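Long-range contact in proteasome accessory factor B/C (PafBC) (Paenarthrobacter aurescens, PDB 6SJ9), which probably regulates transcription in the bacterial DNA damage response, as a protein with winged helix-turn-helix, WYL and WCX domains: residues 248-253 and 270-275. Residues are numbered along the deposited sequence; the frame is centred on the assembly and turned at random.
Sequences TLVIDK and PDESGR
R275 lays its side chain across V250 and reaches the carboxylate of D252, joining the end of strand 245-252 to the start of strand 275-282. Its aliphatic part crosses V250 at about a right angle, with R275 CD 3.7 Å from V250 CG1. That methyl stands anti to the backbone N of V250 (chi1 171°), which turns it to the arginine; E272 CG lies 4.0 Å from V250 CG1. A bend at chi3 swings the guanidinium to D252, forming a salt bridge in which R275 NE lies 2.5 Å from D252 OD1, a short distance. OD1 is met nearly along its C-O axis, yet lies 21° out of the guanidinium plane, and the two flat groups are turned 55° apart. OD1 alone of the carboxylate oxygens meets the guanidinium, while D252 OD2 is bonded to H298. R275 NH2 adds a weak second bond to OD1 and also bonds to Q661. The carbonyl oxygen of V250 sits over one guanidinium face, toward its rim.

The backbones are tied beside this pair. K253 N donates a nearly straight bond to G274 O (2.8 Å), and R275 CA makes a CA-H...O contact with I251 O (3.1 Å). The methylenes of K253 run alongside the G274 peptide, K253 CG being 3.4 Å from G274 C, before NZ reaches D268 and D276 in salt bridges. G274, with positive phi, belongs to the type II turn from E272 to R275 that brings the chain back into the sheet. D252 and R275 form an antiparallel non-hydrogen-bonded pair in the four-stranded antiparallel sheet of the WCX domain, whose 2-3-1-4 strand order is in keeping with a ferredoxin-like fold.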
ATOM      1  N   THR A 248      20.703   4.637 -17.450  1.00 68.32           N
ATOM      2  CA  THR A 248      21.899   5.255 -16.882  1.00 71.90           C
ATOM      3  C   THR A 248      21.481   6.564 -16.218  1.00 75.25           C
ATOM      4  O   THR A 248      20.925   7.456 -16.875  1.00 72.71           O
ATOM      5  CB  THR A 248      22.967   5.493 -17.948  1.00 77.10           C
ATOM      6  OG1 THR A 248      23.180   4.282 -18.684  1.00 80.34           O
ATOM      7  CG2 THR A 248      24.293   5.884 -17.307  1.00 79.18           C
ATOM      8  N   LEU A 249      21.723   6.664 -14.911  1.00 76.01           N
ATOM      9  CA  LEU A 249      21.193   7.747 -14.103  1.00 69.88           C
ATOM     10  C   LEU A 249      22.313   8.401 -13.310  1.00 73.79           C
ATOM     11  O   LEU A 249      23.216   7.719 -12.809  1.00 76.44           O
ATOM     12  CB  LEU A 249      20.111   7.235 -13.147  1.00 59.35           C
ATOM     13  CG  LEU A 249      18.986   6.403 -13.761  1.00 59.07           C
ATOM     14  CD1 LEU A 249      18.055   5.913 -12.646  1.00 53.20           C
ATOM     15  CD2 LEU A 249      18.208   7.158 -14.854  1.00 56.01           C
ATOM     16  N   VAL A 250      22.255   9.727 -13.213  1.00 75.01           N
ATOM     17  CA  VAL A 250      23.080  10.492 -12.287  1.00 76.61           C
ATOM     18  C   VAL A 250      22.179  10.953 -11.155  1.00 72.46           C
ATOM     19  O   VAL A 250      21.199  11.662 -11.401  1.00 69.41           O
ATOM     20  CB  VAL A 250      23.758  11.686 -12.973  1.00 77.79           C
ATOM     21  CG1 VAL A 250      24.414  12.542 -11.934  1.00 81.03           C
ATOM     22  CG2 VAL A 250      24.775  11.211 -13.993  1.00 76.43           C
ATOM     23  N   ILE A 251      22.545  10.597  -9.921  1.00 72.31           N
ATOM     24  CA  ILE A 251      21.751  10.856  -8.725  1.00 71.41           C
ATOM     25  C   ILE A 251      22.610  11.503  -7.642  1.00 76.36           C
ATOM     26  O   ILE A 251      23.819  11.272  -7.561  1.00 79.57           O
ATOM     27  CB  ILE A 251      21.129   9.561  -8.164  1.00 71.68           C
ATOM     28  CG1 ILE A 251      22.232   8.585  -7.763  1.00 73.45           C
ATOM     29  CG2 ILE A 251      20.227   8.899  -9.184  1.00 70.72           C
ATOM     30  CD1 ILE A 251      21.695   7.335  -7.116  1.00 73.09           C
ATOM     31  N   ASP A 252      21.979  12.341  -6.821  1.00 75.94           N
ATOM     32  CA  ASP A 252      22.658  12.961  -5.686  1.00 76.00           C
ATOM     33  C   ASP A 252      23.101  11.896  -4.684  1.00 79.09           C
ATOM     34  O   ASP A 252      22.355  10.960  -4.370  1.00 75.97           O
ATOM     35  CB  ASP A 252      21.730  13.952  -4.991  1.00 73.46           C
ATOM     36  CG  ASP A 252      21.346  15.117  -5.881  1.00 79.82           C
ATOM     37  OD1 ASP A 252      21.844  15.187  -7.026  1.00 84.76           O
ATOM     38  OD2 ASP A 252      20.533  15.955  -5.441  1.00 80.73           O
ATOM     39  N   LYS A 253      24.306  12.062  -4.146  1.00 85.72           N
ATOM     40  CA  LYS A 253      24.802  11.141  -3.133  1.00 91.21           C
ATOM     41  C   LYS A 253      23.917  11.149  -1.898  1.00 95.96           C
ATOM     42  O   LYS A 253      23.298  12.158  -1.559  1.00 95.21           O
ATOM     43  CB  LYS A 253      26.228  11.506  -2.741  1.00 92.00           C
ATOM     44  CG  LYS A 253      27.238  11.138  -3.797  1.00 92.91           C
ATOM     45  CD  LYS A 253      28.638  11.360  -3.330  1.00 94.88           C
ATOM     46  CE  LYS A 253      29.642  10.874  -4.371  1.00 97.32           C
ATOM     47  NZ  LYS A 253      30.071   9.456  -4.163  1.00 96.59           N
ATOM     48  N   PRO A 270      30.950  11.595 -13.538  1.00117.86           N
ATOM     49  CA  PRO A 270      32.168  12.172 -14.139  1.00124.11           C
ATOM     50  C   PRO A 270      32.511  13.592 -13.698  1.00128.43           C
ATOM     51  O   PRO A 270      33.690  13.843 -13.418  1.00130.54           O
ATOM     52  CB  PRO A 270      31.853  12.124 -15.641  1.00124.47           C
ATOM     53  CG  PRO A 270      30.908  10.979 -15.789  1.00120.63           C
ATOM     54  CD  PRO A 270      30.075  10.962 -14.542  1.00117.23           C
ATOM     55  N   ASP A 271      31.551  14.522 -13.610  1.00130.29           N
ATOM     56  CA  ASP A 271      31.929  15.914 -13.354  1.00134.76           C
ATOM     57  C   ASP A 271      31.217  16.543 -12.158  1.00132.79           C
ATOM     58  O   ASP A 271      31.767  17.422 -11.487  1.00133.22           O
ATOM     59  CB  ASP A 271      31.695  16.773 -14.599  1.00137.15           C
ATOM     60  CG  ASP A 271      32.936  17.557 -15.004  1.00140.92           C
ATOM     61  OD1 ASP A 271      33.639  18.078 -14.111  1.00141.93           O
ATOM     62  OD2 ASP A 271      33.218  17.643 -16.215  1.00142.89           O
ATOM     63  N   GLU A 272      29.999  16.109 -11.883  1.00130.62           N
ATOM     64  CA  GLU A 272      29.207  16.713 -10.822  1.00129.70           C
ATOM     65  C   GLU A 272      29.670  16.182  -9.479  1.00128.03           C
ATOM     66  O   GLU A 272      29.620  14.975  -9.230  1.00126.11           O
ATOM     67  CB  GLU A 272      27.719  16.434 -11.018  1.00128.63           C
ATOM     68  CG  GLU A 272      27.421  15.226 -11.882  1.00129.53           C
ATOM     69  CD  GLU A 272      27.467  15.560 -13.353  1.00132.54           C
ATOM     70  OE1 GLU A 272      26.675  16.423 -13.780  1.00133.18           O
ATOM     71  OE2 GLU A 272      28.307  14.983 -14.075  1.00134.84           O
ATOM     72  N   SER A 273      30.150  17.079  -8.631  1.00129.68           N
ATOM     73  CA  SER A 273      30.521  16.695  -7.280  1.00127.14           C
ATOM     74  C   SER A 273      29.278  16.231  -6.522  1.00121.38           C
ATOM     75  O   SER A 273      28.159  16.683  -6.779  1.00119.75           O
ATOM     76  CB  SER A 273      31.186  17.875  -6.558  1.00127.92           C
ATOM     77  OG  SER A 273      32.435  18.190  -7.140  1.00130.65           O
ATOM     78  N   GLY A 274      29.479  15.298  -5.595  1.00118.09           N
ATOM     79  CA  GLY A 274      28.388  14.823  -4.766  1.00111.94           C
ATOM     80  C   GLY A 274      27.289  14.081  -5.492  1.00105.85           C
ATOM     81  O   GLY A 274      26.169  14.000  -4.976  1.00103.45           O
ATOM     82  N   ARG A 275      27.573  13.516  -6.670  1.00103.12           N
ATOM     83  CA  ARG A 275      26.582  12.738  -7.403  1.00 96.14           C
ATOM     84  C   ARG A 275      27.227  11.442  -7.883  1.00 94.59           C
ATOM     85  O   ARG A 275      28.412  11.396  -8.209  1.00 96.29           O
ATOM     86  CB  ARG A 275      25.993  13.514  -8.625  1.00 91.74           C
ATOM     87  CG  ARG A 275      25.221  14.799  -8.287  1.00 87.78           C
ATOM     88  CD  ARG A 275      24.433  15.330  -9.485  1.00 85.42           C
ATOM     89  NE  ARG A 275      22.997  15.123  -9.297  1.00 76.71           N
ATOM     90  CZ  ARG A 275      22.047  15.373 -10.205  1.00 73.17           C
ATOM     91  NH1 ARG A 275      22.351  15.837 -11.416  1.00 73.16           N
ATOM     92  NH2 ARG A 275      20.764  15.152  -9.892  1.00 67.67           N
TER